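Local coordinates for enolase from the environmental genome shotgun sequencing of the Sargasso Sea (PDB 2QGY), which is of unknown function but, as a magnesium-binding member of the enolase superfamily, probably abstracts the alpha proton of a carboxylate substrate, at residues A111-S116 / L122-L127; G167-P172 / W224-V229; K186-V191 / L195-D200. All coordinates share one frame; numbering follows the deposited sequence.

In the fold
All three contacts are largely buried, yet their chemistry changes with their place in the fold. Contact 1 is apolar helix packing in the N-terminal domain; its centre lies about 32 Å from that of contact 2 and about 36 Å from that of contact 3, on the opposite side of the chain's centre. Contacts 2 and 3 belong to the barrel domain, their centres about 10 Å apart. Contact 2 is a polar cluster inside the barrel, whereas contact 3 works farther out, between strand and surrounding helix, with apolar packing and a gripped loop carbonyl. Strand 197-200, a member of contact 3, lies between the two strands of contact 2, and D200 and E226 both bind the magnesium ion.

Contact 1. Residues A111-S116 / L122-L127; sequences ALWDIS and LPLNSL
W113 reaches from helix 99-120 toward the short helix 124-128, meeting L124 and L127 after the chain has turned back on itself within the N-terminal domain of the enolase superfamily. Its side chain illustrates how a large indole can serve apolar and polar partners with different parts. The CB carbon is already in contact, 4.0 Å from L124 CD1. From there CG stands anti to the carbonyl carbon (chi1 -82°), which sets the indole beside the backbone N and brings its six-membered ring against the leucines; W113 CD2 is likewise 4.0 Å from L124 CD1. The closest approach comes at CE3, only 3.4 Å from L124 CD1, the methyl arriving obliquely to the ring while the two side chains run at about a right angle. L127 CD1 lies at the edge of the indole, near its plane, 4.1 Å from W113 CE3. The pyrrole NE1 is turned to E109 OE2 in the same helix, so the buried N-H has an acceptor of its own. L127 CD1 spans the gap to the next helical turn, 3.8 Å from S116 C. S116 keeps its hydroxyl inside the helix, giving OG to L112 O at 2.9 Å, on the face of that carbonyl opposite S116 N. Around this group, I82 of helix 82-93 touches both W113 and S116, and L282 of helix 282-294 touches W113 and L124. The chemistry is that of carbon packed on carbon: the polar side-chain atoms, W113 NE1 and S116 OG, find acceptors within helix 99-120, and between segments 111-116 and 122-127 the hold rests on fit.

Contact 2. Residues G167-P172 / W224-V229; sequences GIKIYP and WIEEPV. With MG (magnesium ion), chain C.
K169 and E226 form a salt bridge across the inside of the TIM-type barrel of the enolase superfamily, from strands 168-170 and 224-226, which flank strand 197-200. K169 NZ gives a hydrogen bond of 2.9 Å to E226 OE1, meeting it on the syn side, 21° out of the carboxylate plane, and a weak one to OE2. E226 OE2 also binds the magnesium ion at 2.0 Å, beside D200 and E252, while OE1 takes a second donor, W224 NE1, at 3.1 Å on its anti lone pair. The lysine ammonium and the indole N-H on OE1, with the metal on OE2, together fix the rotation of the carboxylate. K169 NZ also forms a salt bridge with E328 and a hydrogen bond with Y139, and donates to the metal-bound water 1 at 2.9 Å; that water lies 2.8 Å from Y171 OH. E227 OE1 accepts from water 2, another ligand of the metal. Packing is slight by comparison. The lysine bends at chi3 (68°), which turns its end across the extended glutamate at about a right angle, and its CD atom comes to rest 4.0 Å from W224 NE1, oblique to the indole ring.

Contact 3. Residues K186-V191 / L195-D200; sequences KVREIV and LPLMLD. With MG (magnesium ion), chain C.
R188 lays its guanidinium over L197, with NH2 3.6 Å from L197 CB, and at its edge takes hold of the loop that leads into the strand. R188 NH1 donates to L195 O at 2.7 Å, nearly straight at 173° and within the planes of both guanidinium and carbonyl. Bends at chi2 and chi3 (46° and 99°) curl the chain back so that this edge faces the loop. The same NH1 also binds G192 O, just past the helix end, while NH2 reaches F220 O and water 4, which accepts from both R188 NH2 and L197 N. One arginine thus serves carbonyls at the start (G192) and near the end (L195) of the connection between helix and strand, and a third, F220 O, from another loop, and its face covers the first strand residue. Water 5 donates to V191 O at 2.6 Å and accepts a weak bond from L195 N.

Beside this polar clasp the contact is apolar. V187 CG1, the branch anti to the backbone N, is the methyl that meets L197 CD1 at 3.6 Å, and V191 CB lies 3.7 Å from L195 CD2, where the two side chains meet at about a right angle. At the other end of segment 195-200, D200 OD2 binds the magnesium ion at 2.0 Å, and its OD1 accepts from a metal-bound water.

The pairing is the second half of a beta-alpha-beta unit of the barrel, strand 168-170, helix 177-191, strand 197-200. V187 and I190 of the helix also pack against helix 150-162, L195 touches I168, and strand 197-200 runs parallel between strands 168-170 and 224-226.

Contact 1. Residues A111-S116 / L122-L127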
ATOM      1  N   ALA A 111      18.045   8.095  -4.809  1.00 15.07           N
ATOM      2  CA  ALA A 111      18.888   8.664  -5.903  1.00 15.74           C
ATOM      3  C   ALA A 111      19.177  10.165  -5.730  1.00 17.42           C
ATOM      4  O   ALA A 111      20.277  10.637  -6.073  1.00 17.60           O
ATOM      5  CB  ALA A 111      18.277   8.409  -7.258  1.00 15.34           C
ATOM      6  N   LEU A 112      18.181  10.908  -5.244  1.00 17.24           N
ATOM      7  CA  LEU A 112      18.365  12.344  -4.992  1.00 17.85           C
ATOM      8  C   LEU A 112      19.367  12.582  -3.846  1.00 18.60           C
ATOM      9  O   LEU A 112      20.151  13.549  -3.871  1.00 18.94           O
ATOM     10  CB  LEU A 112      17.021  13.036  -4.744  1.00 17.94           C
ATOM     11  CG  LEU A 112      15.958  13.025  -5.862  1.00 19.46           C
ATOM     12  CD1 LEU A 112      14.742  13.810  -5.479  1.00 20.13           C
ATOM     13  CD2 LEU A 112      16.491  13.512  -7.258  1.00 20.43           C
ATOM     14  N   TRP A 113      19.368  11.692  -2.854  1.00 18.38           N
ATOM     15  CA  TRP A 113      20.364  11.745  -1.784  1.00 18.85           C
ATOM     16  C   TRP A 113      21.770  11.486  -2.315  1.00 18.89           C
ATOM     17  O   TRP A 113      22.726  12.136  -1.859  1.00 19.43           O
ATOM     18  CB  TRP A 113      20.066  10.750  -0.658  1.00 19.30           C
ATOM     19  CG  TRP A 113      19.039  11.252   0.327  1.00 19.99           C
ATOM     20  CD1 TRP A 113      17.733  10.870   0.406  1.00 20.18           C
ATOM     21  CD2 TRP A 113      19.231  12.234   1.368  1.00 20.53           C
ATOM     22  NE1 TRP A 113      17.094  11.538   1.437  1.00 21.32           N
ATOM     23  CE2 TRP A 113      17.986  12.380   2.038  1.00 21.69           C
ATOM     24  CE3 TRP A 113      20.325  12.990   1.804  1.00 19.49           C
ATOM     25  CZ2 TRP A 113      17.807  13.264   3.103  1.00 21.30           C
ATOM     26  CZ3 TRP A 113      20.143  13.874   2.868  1.00 20.76           C
ATOM     27  CH2 TRP A 113      18.897  13.997   3.507  1.00 21.40           C
ATOM     28  N   ASP A 114      21.896  10.535  -3.236  1.00 17.72           N
ATOM     29  CA  ASP A 114      23.190  10.196  -3.838  1.00 18.61           C
ATOM     30  C   ASP A 114      23.695  11.456  -4.562  1.00 18.92           C
ATOM     31  O   ASP A 114      24.861  11.888  -4.399  1.00 21.18           O
ATOM     32  CB  ASP A 114      22.979   9.041  -4.839  1.00 18.04           C
ATOM     33  CG  ASP A 114      24.303   8.434  -5.354  1.00 18.27           C
ATOM     34  OD1 ASP A 114      25.334   8.527  -4.654  1.00 19.05           O
ATOM     35  OD2 ASP A 114      24.304   7.825  -6.444  1.00 18.86           O
ATOM     36  N   ILE A 115      22.809  12.029  -5.363  1.00 19.08           N
ATOM     37  CA  ILE A 115      23.104  13.273  -6.132  1.00 19.32           C
ATOM     38  C   ILE A 115      23.531  14.376  -5.160  1.00 20.53           C
ATOM     39  O   ILE A 115      24.587  15.002  -5.338  1.00 20.64           O
ATOM     40  CB  ILE A 115      21.902  13.709  -6.988  1.00 19.39           C
ATOM     41  CG1 ILE A 115      21.772  12.738  -8.170  1.00 18.21           C
ATOM     42  CG2 ILE A 115      22.051  15.215  -7.495  1.00 18.52           C
ATOM     43  CD1 ILE A 115      20.398  12.711  -8.859  1.00 18.49           C
ATOM     44  N   SER A 116      22.732  14.586  -4.124  1.00 19.99           N
ATOM     45  CA  SER A 116      23.035  15.604  -3.096  1.00 20.95           C
ATOM     46  C   SER A 116      24.399  15.403  -2.450  1.00 22.04           C
ATOM     47  O   SER A 116      25.150  16.378  -2.232  1.00 22.35           O
ATOM     48  CB  SER A 116      21.913  15.668  -2.054  1.00 19.90           C
ATOM     49  OG  SER A 116      20.750  16.146  -2.708  1.00 20.03           O
ATOM     50  N   LEU A 122      30.472  14.727  -0.486  1.00 26.33           N
ATOM     51  CA  LEU A 122      30.497  14.086   0.809  1.00 24.89           C
ATOM     52  C   LEU A 122      29.774  12.740   0.775  1.00 23.92           C
ATOM     53  O   LEU A 122      28.757  12.611   0.104  1.00 23.23           O
ATOM     54  CB  LEU A 122      29.832  14.990   1.857  1.00 25.34           C
ATOM     55  CG  LEU A 122      30.592  16.210   2.408  1.00 26.93           C
ATOM     56  CD1 LEU A 122      29.686  16.964   3.368  1.00 29.08           C
ATOM     57  CD2 LEU A 122      31.863  15.787   3.116  1.00 29.33           C
ATOM     58  N   PRO A 123      30.277  11.754   1.533  1.00 23.66           N
ATOM     59  CA  PRO A 123      29.475  10.531   1.659  1.00 23.48           C
ATOM     60  C   PRO A 123      28.131  10.830   2.314  1.00 22.66           C
ATOM     61  O   PRO A 123      28.009  11.785   3.081  1.00 21.89           O
ATOM     62  CB  PRO A 123      30.323   9.614   2.535  1.00 23.35           C
ATOM     63  CG  PRO A 123      31.409  10.461   3.114  1.00 24.35           C
ATOM     64  CD  PRO A 123      31.539  11.694   2.295  1.00 23.62           C
ATOM     65  N   LEU A 124      27.127  10.011   2.007  1.00 21.84           N
ATOM     66  CA  LEU A 124      25.769  10.290   2.474  1.00 22.56           C
ATOM     67  C   LEU A 124      25.696  10.430   4.006  1.00 22.13           C
ATOM     68  O   LEU A 124      25.002  11.323   4.538  1.00 21.99           O
ATOM     69  CB  LEU A 124      24.825   9.192   1.983  1.00 21.52           C
ATOM     70  CG  LEU A 124      23.401   9.251   2.522  1.00 22.72           C
ATOM     71  CD1 LEU A 124      22.756  10.627   2.262  1.00 22.18           C
ATOM     72  CD2 LEU A 124      22.603   8.132   1.879  1.00 21.62           C
ATOM     73  N   ASN A 125      26.416   9.581   4.726  1.00 22.99           N
ATOM     74  CA  ASN A 125      26.316   9.627   6.186  1.00 24.21           C
ATOM     75  C   ASN A 125      26.751  10.994   6.736  1.00 24.96           C
ATOM     76  O   ASN A 125      26.179  11.479   7.711  1.00 25.46           O
ATOM     77  CB  ASN A 125      26.956   8.424   6.907  1.00 24.12           C
ATOM     78  CG  ASN A 125      28.437   8.178   6.543  1.00 24.83           C
ATOM     79  OD1 ASN A 125      29.038   8.924   5.797  1.00 24.38           O
ATOM     80  ND2 ASN A 125      29.021   7.112   7.123  1.00 22.48           N
ATOM     81  N   SER A 126      27.709  11.623   6.067  1.00 25.84           N
ATOM     82  CA  SER A 126      28.174  12.975   6.423  1.00 26.44           C
ATOM     83  C   SER A 126      27.147  14.072   6.155  1.00 27.09           C
ATOM     84  O   SER A 126      27.193  15.145   6.788  1.00 27.37           O
ATOM     85  CB  SER A 126      29.502  13.289   5.724  1.00 26.33           C
ATOM     86  OG  SER A 126      30.561  12.556   6.323  1.00 27.43           O
ATOM     87  N   LEU A 127      26.214  13.818   5.229  1.00 26.11           N
ATOM     88  CA  LEU A 127      25.054  14.674   5.035  1.00 26.64           C
ATOM     89  C   LEU A 127      24.004  14.460   6.110  1.00 27.08           C
ATOM     90  O   LEU A 127      23.172  15.329   6.365  1.00 27.49           O
ATOM     91  CB  LEU A 127      24.390  14.390   3.685  1.00 26.91           C
ATOM     92  CG  LEU A 127      25.066  14.771   2.370  1.00 27.43           C
ATOM     93  CD1 LEU A 127      23.974  14.793   1.275  1.00 28.87           C
ATOM     94  CD2 LEU A 127      25.788  16.104   2.393  1.00 29.97           C
TER

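Contact 2. Residues G167-P172 / W224-V229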
ATOM      1  N   GLY A 167      25.556 -11.726  13.978  1.00 25.48           N
ATOM      2  CA  GLY A 167      24.343 -12.463  14.315  1.00 23.13           C
ATOM      3  C   GLY A 167      23.872 -13.289  13.139  1.00 21.49           C
ATOM      4  O   GLY A 167      24.324 -13.083  12.022  1.00 21.81           O
ATOM      5  N   ILE A 168      22.993 -14.248  13.391  1.00 20.83           N
ATOM      6  CA  ILE A 168      22.368 -15.016  12.304  1.00 20.13           C
ATOM      7  C   ILE A 168      20.862 -15.023  12.536  1.00 19.81           C
ATOM      8  O   ILE A 168      20.397 -15.278  13.666  1.00 18.07           O
ATOM      9  CB  ILE A 168      22.913 -16.477  12.227  1.00 19.91           C
ATOM     10  CG1 ILE A 168      24.375 -16.468  11.760  1.00 21.58           C
ATOM     11  CG2 ILE A 168      22.076 -17.343  11.256  1.00 18.35           C
ATOM     12  CD1 ILE A 168      25.097 -17.819  11.893  1.00 22.76           C
ATOM     13  N   LYS A 169      20.100 -14.701  11.488  1.00 18.28           N
ATOM     14  CA  LYS A 169      18.641 -14.797  11.561  1.00 17.73           C
ATOM     15  C   LYS A 169      18.123 -16.034  10.826  1.00 17.30           C
ATOM     16  O   LYS A 169      18.461 -16.259   9.677  1.00 17.71           O
ATOM     17  CB  LYS A 169      17.962 -13.503  11.068  1.00 18.26           C
ATOM     18  CG  LYS A 169      16.470 -13.524  11.315  1.00 17.84           C
ATOM     19  CD  LYS A 169      15.775 -12.188  11.059  1.00 18.13           C
ATOM     20  CE  LYS A 169      15.768 -11.802   9.559  1.00 19.06           C
ATOM     21  NZ  LYS A 169      15.283 -10.380   9.343  1.00 18.13           N
ATOM     22  N   ILE A 170      17.340 -16.868  11.516  1.00 16.08           N
ATOM     23  CA  ILE A 170      16.730 -18.046  10.908  1.00 18.25           C
ATOM     24  C   ILE A 170      15.201 -17.991  10.905  1.00 17.84           C
ATOM     25  O   ILE A 170      14.591 -17.129  11.574  1.00 18.25           O
ATOM     26  CB  ILE A 170      17.188 -19.338  11.637  1.00 18.11           C
ATOM     27  CG1 ILE A 170      16.802 -19.249  13.117  1.00 20.68           C
ATOM     28  CG2 ILE A 170      18.726 -19.531  11.484  1.00 19.20           C
ATOM     29  CD1 ILE A 170      16.892 -20.555  13.871  1.00 20.20           C
ATOM     30  N   TYR A 171      14.587 -18.891  10.145  1.00 18.11           N
ATOM     31  CA  TYR A 171      13.143 -18.977  10.027  1.00 19.13           C
ATOM     32  C   TYR A 171      12.710 -20.345  10.562  1.00 21.09           C
ATOM     33  O   TYR A 171      12.658 -21.322   9.808  1.00 20.98           O
ATOM     34  CB  TYR A 171      12.706 -18.799   8.564  1.00 19.15           C
ATOM     35  CG  TYR A 171      12.893 -17.388   8.022  1.00 19.53           C
ATOM     36  CD1 TYR A 171      11.790 -16.578   7.735  1.00 21.30           C
ATOM     37  CD2 TYR A 171      14.160 -16.888   7.785  1.00 20.50           C
ATOM     38  CE1 TYR A 171      11.972 -15.258   7.224  1.00 20.46           C
ATOM     39  CE2 TYR A 171      14.344 -15.586   7.291  1.00 20.51           C
ATOM     40  CZ  TYR A 171      13.242 -14.793   7.035  1.00 20.43           C
ATOM     41  OH  TYR A 171      13.437 -13.512   6.521  1.00 22.45           O
ATOM     42  N   PRO A 172      12.429 -20.420  11.878  1.00 21.95           N
ATOM     43  CA  PRO A 172      12.307 -21.697  12.589  1.00 23.07           C
ATOM     44  C   PRO A 172      10.904 -22.305  12.586  1.00 24.27           C
ATOM     45  O   PRO A 172      10.729 -23.398  13.124  1.00 25.73           O
ATOM     46  CB  PRO A 172      12.726 -21.315  14.010  1.00 22.80           C
ATOM     47  CG  PRO A 172      12.144 -19.926  14.170  1.00 23.01           C
ATOM     48  CD  PRO A 172      12.274 -19.275  12.799  1.00 21.60           C
ATOM     49  N   TRP A 224      16.084 -11.745  19.125  1.00 18.70           N
ATOM     50  CA  TRP A 224      14.787 -11.089  18.878  1.00 18.25           C
ATOM     51  C   TRP A 224      13.841 -12.014  18.183  1.00 18.46           C
ATOM     52  O   TRP A 224      14.254 -13.050  17.678  1.00 18.69           O
ATOM     53  CB  TRP A 224      14.937  -9.750  18.137  1.00 19.38           C
ATOM     54  CG  TRP A 224      15.223  -9.736  16.635  1.00 20.03           C
ATOM     55  CD1 TRP A 224      14.570 -10.416  15.624  1.00 21.18           C
ATOM     56  CD2 TRP A 224      16.166  -8.884  15.996  1.00 18.92           C
ATOM     57  NE1 TRP A 224      15.096 -10.043  14.398  1.00 20.85           N
ATOM     58  CE2 TRP A 224      16.087  -9.124  14.605  1.00 19.63           C
ATOM     59  CE3 TRP A 224      17.090  -7.945  16.475  1.00 20.43           C
ATOM     60  CZ2 TRP A 224      16.895  -8.441  13.682  1.00 21.72           C
ATOM     61  CZ3 TRP A 224      17.900  -7.269  15.554  1.00 21.29           C
ATOM     62  CH2 TRP A 224      17.784  -7.523  14.174  1.00 20.30           C
ATOM     63  N   ILE A 225      12.562 -11.645  18.191  1.00 17.83           N
ATOM     64  CA  ILE A 225      11.507 -12.431  17.595  1.00 18.42           C
ATOM     65  C   ILE A 225      10.850 -11.490  16.596  1.00 18.24           C
ATOM     66  O   ILE A 225      10.283 -10.459  16.985  1.00 18.21           O
ATOM     67  CB  ILE A 225      10.431 -12.853  18.656  1.00 18.61           C
ATOM     68  CG1 ILE A 225      11.033 -13.804  19.704  1.00 20.92           C
ATOM     69  CG2 ILE A 225       9.233 -13.556  17.972  1.00 20.83           C
ATOM     70  CD1 ILE A 225      11.641 -15.064  19.146  1.00 21.86           C
ATOM     71  N   GLU A 226      10.913 -11.857  15.327  1.00 16.93           N
ATOM     72  CA  GLU A 226      10.498 -10.966  14.267  1.00 16.98           C
ATOM     73  C   GLU A 226       9.162 -11.419  13.675  1.00 16.25           C
ATOM     74  O   GLU A 226       8.943 -12.615  13.434  1.00 16.58           O
ATOM     75  CB  GLU A 226      11.611 -10.936  13.216  1.00 18.04           C
ATOM     76  CG  GLU A 226      11.285 -10.120  12.016  1.00 18.28           C
ATOM     77  CD  GLU A 226      12.508  -9.923  11.113  1.00 20.59           C
ATOM     78  OE1 GLU A 226      13.654  -9.826  11.621  1.00 21.76           O
ATOM     79  OE2 GLU A 226      12.292  -9.819   9.903  1.00 21.63           O
ATOM     80  N   GLU A 227       8.247 -10.449  13.510  1.00 16.12           N
ATOM     81  CA  GLU A 227       6.929 -10.687  12.938  1.00 15.99           C
ATOM     82  C   GLU A 227       6.196 -11.914  13.536  1.00 15.39           C
ATOM     83  O   GLU A 227       5.726 -12.768  12.805  1.00 15.95           O
ATOM     84  CB  GLU A 227       7.017 -10.800  11.421  1.00 16.62           C
ATOM     85  CG  GLU A 227       7.470  -9.511  10.748  1.00 18.83           C
ATOM     86  CD  GLU A 227       6.726  -9.306   9.471  1.00 21.94           C
ATOM     87  OE1 GLU A 227       7.090 -10.015   8.509  1.00 24.32           O
ATOM     88  OE2 GLU A 227       5.743  -8.498   9.450  1.00 22.39           O
ATOM     89  N   PRO A 228       6.023 -11.946  14.873  1.00 15.89           N
ATOM     90  CA  PRO A 228       5.293 -13.078  15.481  1.00 16.98           C
ATOM     91  C   PRO A 228       3.813 -12.998  15.094  1.00 17.37           C
ATOM     92  O   PRO A 228       3.113 -14.021  15.093  1.00 18.03           O
ATOM     93  CB  PRO A 228       5.479 -12.879  16.995  1.00 15.99           C
ATOM     94  CG  PRO A 228       5.762 -11.385  17.162  1.00 17.29           C
ATOM     95  CD  PRO A 228       6.442 -10.924  15.855  1.00 15.55           C
ATOM     96  N   VAL A 229       3.360 -11.785  14.773  1.00 16.92           N
ATOM     97  CA  VAL A 229       1.991 -11.558  14.306  1.00 17.39           C
ATOM     98  C   VAL A 229       1.989 -10.492  13.208  1.00 17.74           C
ATOM     99  O   VAL A 229       2.971  -9.793  13.027  1.00 17.28           O
ATOM    100  CB  VAL A 229       1.026 -11.145  15.450  1.00 17.68           C
ATOM    101  CG1 VAL A 229       0.985 -12.246  16.552  1.00 17.58           C
ATOM    102  CG2 VAL A 229       1.430  -9.840  16.056  1.00 17.55           C
TER
HETATM  103 MG    MG C 701      11.330 -10.691   8.342  1.00 19.91          MG
HETATM  104  O   HOH W   1      13.209 -10.795   7.334  1.00 22.09           O
HETATM  105  O   HOH W   2       9.424 -11.199   8.947  1.00 26.78           O
HETATM  106  O   HOH W   3      10.712 -11.510   6.612  1.00 22.42           O

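Contact 3. Residues K186-V191 / L195-D200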
ATOM      1  N   LYS A 186      19.646 -27.326  17.470  1.00 32.14           N
ATOM      2  CA  LYS A 186      20.790 -27.638  16.604  1.00 32.02           C
ATOM      3  C   LYS A 186      21.539 -26.386  16.151  1.00 31.64           C
ATOM      4  O   LYS A 186      22.771 -26.366  16.122  1.00 31.28           O
ATOM      5  CB  LYS A 186      20.329 -28.477  15.408  1.00 32.39           C
ATOM      6  CG  LYS A 186      19.829 -29.861  15.837  1.00 34.88           C
ATOM      7  CD  LYS A 186      18.760 -30.442  14.902  1.00 38.03           C
ATOM      8  CE  LYS A 186      19.292 -31.552  14.003  1.00 39.72           C
ATOM      9  NZ  LYS A 186      18.167 -32.407  13.548  1.00 43.32           N
ATOM     10  N   VAL A 187      20.805 -25.318  15.826  1.00 30.99           N
ATOM     11  CA  VAL A 187      21.460 -24.077  15.433  1.00 30.81           C
ATOM     12  C   VAL A 187      22.310 -23.510  16.575  1.00 31.28           C
ATOM     13  O   VAL A 187      23.463 -23.134  16.380  1.00 31.49           O
ATOM     14  CB  VAL A 187      20.442 -22.995  14.947  1.00 30.43           C
ATOM     15  CG1 VAL A 187      21.135 -21.666  14.792  1.00 29.75           C
ATOM     16  CG2 VAL A 187      19.785 -23.424  13.639  1.00 29.61           C
ATOM     17  N   ARG A 188      21.727 -23.449  17.762  1.00 32.35           N
ATOM     18  CA  ARG A 188      22.417 -22.948  18.953  1.00 33.25           C
ATOM     19  C   ARG A 188      23.690 -23.774  19.255  1.00 34.17           C
ATOM     20  O   ARG A 188      24.699 -23.238  19.721  1.00 34.98           O
ATOM     21  CB  ARG A 188      21.424 -22.889  20.135  1.00 33.35           C
ATOM     22  CG  ARG A 188      21.902 -22.158  21.394  1.00 33.03           C
ATOM     23  CD  ARG A 188      22.553 -20.837  21.088  1.00 30.83           C
ATOM     24  NE  ARG A 188      21.660 -19.702  21.281  1.00 29.13           N
ATOM     25  CZ  ARG A 188      21.951 -18.457  20.924  1.00 28.81           C
ATOM     26  NH1 ARG A 188      23.111 -18.176  20.319  1.00 27.65           N
ATOM     27  NH2 ARG A 188      21.069 -17.495  21.146  1.00 26.26           N
ATOM     28  N   GLU A 189      23.665 -25.056  18.911  1.00 34.69           N
ATOM     29  CA  GLU A 189      24.827 -25.928  19.093  1.00 35.88           C
ATOM     30  C   GLU A 189      25.963 -25.611  18.130  1.00 35.16           C
ATOM     31  O   GLU A 189      27.136 -25.725  18.478  1.00 35.37           O
ATOM     32  CB  GLU A 189      24.426 -27.389  18.934  1.00 36.50           C
ATOM     33  CG  GLU A 189      25.416 -28.324  19.579  1.00 40.33           C
ATOM     34  CD  GLU A 189      25.801 -29.481  18.690  1.00 44.55           C
ATOM     35  OE1 GLU A 189      24.889 -30.101  18.090  1.00 45.86           O
ATOM     36  OE2 GLU A 189      27.021 -29.767  18.605  1.00 47.05           O
ATOM     37  N   ILE A 190      25.601 -25.226  16.913  1.00 34.10           N
ATOM     38  CA  ILE A 190      26.559 -24.842  15.894  1.00 33.35           C
ATOM     39  C   ILE A 190      27.216 -23.504  16.211  1.00 32.70           C
ATOM     40  O   ILE A 190      28.432 -23.354  16.060  1.00 31.82           O
ATOM     41  CB  ILE A 190      25.868 -24.754  14.501  1.00 33.37           C
ATOM     42  CG1 ILE A 190      25.303 -26.124  14.098  1.00 34.26           C
ATOM     43  CG2 ILE A 190      26.820 -24.193  13.451  1.00 33.24           C
ATOM     44  CD1 ILE A 190      24.506 -26.118  12.810  1.00 34.04           C
ATOM     45  N   VAL A 191      26.409 -22.542  16.667  1.00 31.76           N
ATOM     46  CA  VAL A 191      26.851 -21.155  16.787  1.00 31.89           C
ATOM     47  C   VAL A 191      27.325 -20.810  18.204  1.00 31.77           C
ATOM     48  O   VAL A 191      28.044 -19.833  18.403  1.00 31.28           O
ATOM     49  CB  VAL A 191      25.753 -20.131  16.275  1.00 31.44           C
ATOM     50  CG1 VAL A 191      25.299 -20.493  14.854  1.00 31.35           C
ATOM     51  CG2 VAL A 191      24.552 -20.053  17.216  1.00 31.62           C
ATOM     52  N   LEU A 195      26.438 -15.998  20.387  1.00 28.74           N
ATOM     53  CA  LEU A 195      26.068 -15.331  19.132  1.00 26.71           C
ATOM     54  C   LEU A 195      24.604 -14.911  19.110  1.00 24.84           C
ATOM     55  O   LEU A 195      23.713 -15.706  19.408  1.00 23.73           O
ATOM     56  CB  LEU A 195      26.367 -16.202  17.902  1.00 27.05           C
ATOM     57  CG  LEU A 195      26.228 -15.512  16.523  1.00 27.53           C
ATOM     58  CD1 LEU A 195      27.322 -14.436  16.276  1.00 28.45           C
ATOM     59  CD2 LEU A 195      26.184 -16.522  15.381  1.00 27.39           C
ATOM     60  N   PRO A 196      24.357 -13.642  18.770  1.00 23.82           N
ATOM     61  CA  PRO A 196      22.960 -13.262  18.545  1.00 23.04           C
ATOM     62  C   PRO A 196      22.284 -14.190  17.550  1.00 22.22           C
ATOM     63  O   PRO A 196      22.781 -14.368  16.433  1.00 22.66           O
ATOM     64  CB  PRO A 196      23.077 -11.835  18.019  1.00 22.13           C
ATOM     65  CG  PRO A 196      24.325 -11.310  18.714  1.00 23.22           C
ATOM     66  CD  PRO A 196      25.269 -12.483  18.664  1.00 22.94           C
ATOM     67  N   LEU A 197      21.203 -14.833  17.987  1.00 21.41           N
ATOM     68  CA  LEU A 197      20.415 -15.674  17.118  1.00 20.57           C
ATOM     69  C   LEU A 197      19.029 -15.044  17.021  1.00 20.39           C
ATOM     70  O   LEU A 197      18.250 -15.062  17.975  1.00 20.30           O
ATOM     71  CB  LEU A 197      20.327 -17.115  17.639  1.00 21.60           C
ATOM     72  CG  LEU A 197      19.444 -18.098  16.876  1.00 21.80           C
ATOM     73  CD1 LEU A 197      19.953 -18.319  15.430  1.00 22.34           C
ATOM     74  CD2 LEU A 197      19.378 -19.434  17.643  1.00 22.52           C
ATOM     75  N   MET A 198      18.723 -14.473  15.865  1.00 19.43           N
ATOM     76  CA  MET A 198      17.371 -13.934  15.660  1.00 18.26           C
ATOM     77  C   MET A 198      16.419 -14.881  14.949  1.00 18.38           C
ATOM     78  O   MET A 198      16.828 -15.701  14.120  1.00 18.25           O
ATOM     79  CB  MET A 198      17.364 -12.521  15.058  1.00 19.43           C
ATOM     80  CG  MET A 198      18.623 -11.865  14.560  1.00 21.32           C
ATOM     81  SD  MET A 198      20.254 -11.889  15.344  1.00 12.87           S
ATOM     82  CE  MET A 198      20.824 -10.234  15.187  1.00 17.21           C
ATOM     83  N   LEU A 199      15.136 -14.785  15.298  1.00 18.10           N
ATOM     84  CA  LEU A 199      14.151 -15.721  14.819  1.00 17.86           C
ATOM     85  C   LEU A 199      13.081 -14.940  14.080  1.00 18.49           C
ATOM     86  O   LEU A 199      12.434 -14.069  14.651  1.00 18.54           O
ATOM     87  CB  LEU A 199      13.520 -16.524  15.989  1.00 19.32           C
ATOM     88  CG  LEU A 199      14.442 -17.329  16.947  1.00 19.33           C
ATOM     89  CD1 LEU A 199      13.618 -18.104  18.001  1.00 21.34           C
ATOM     90  CD2 LEU A 199      15.368 -18.282  16.191  1.00 21.33           C
ATOM     91  N   ASP A 200      12.914 -15.259  12.807  1.00 17.36           N
ATOM     92  CA  ASP A 200      11.886 -14.634  12.017  1.00 17.71           C
ATOM     93  C   ASP A 200      10.739 -15.599  11.887  1.00 17.65           C
ATOM     94  O   ASP A 200      10.829 -16.600  11.193  1.00 17.67           O
ATOM     95  CB  ASP A 200      12.432 -14.202  10.639  1.00 17.42           C
ATOM     96  CG  ASP A 200      11.468 -13.283   9.899  1.00 18.08           C
ATOM     97  OD1 ASP A 200      10.250 -13.396  10.115  1.00 18.07           O
ATOM     98  OD2 ASP A 200      11.947 -12.440   9.096  1.00 19.76           O
TER
HETATM   99 MG    MG C 701      11.330 -10.691   8.342  1.00 19.91          MG
HETATM  100  O   HOH W   4      20.742 -14.668  20.952  1.00 21.99           O
HETATM  101  O   HOH W   5      28.838 -18.033  20.147  1.00 38.41           O
HETATM  102  O   HOH W   2       9.424 -11.199   8.947  1.00 26.78           O
HETATM  103  O   HOH W   3      10.712 -11.510   6.612  1.00 22.42           O
HETATM  104  O   HOH W   1      13.209 -10.795   7.334  1.00 22.09           O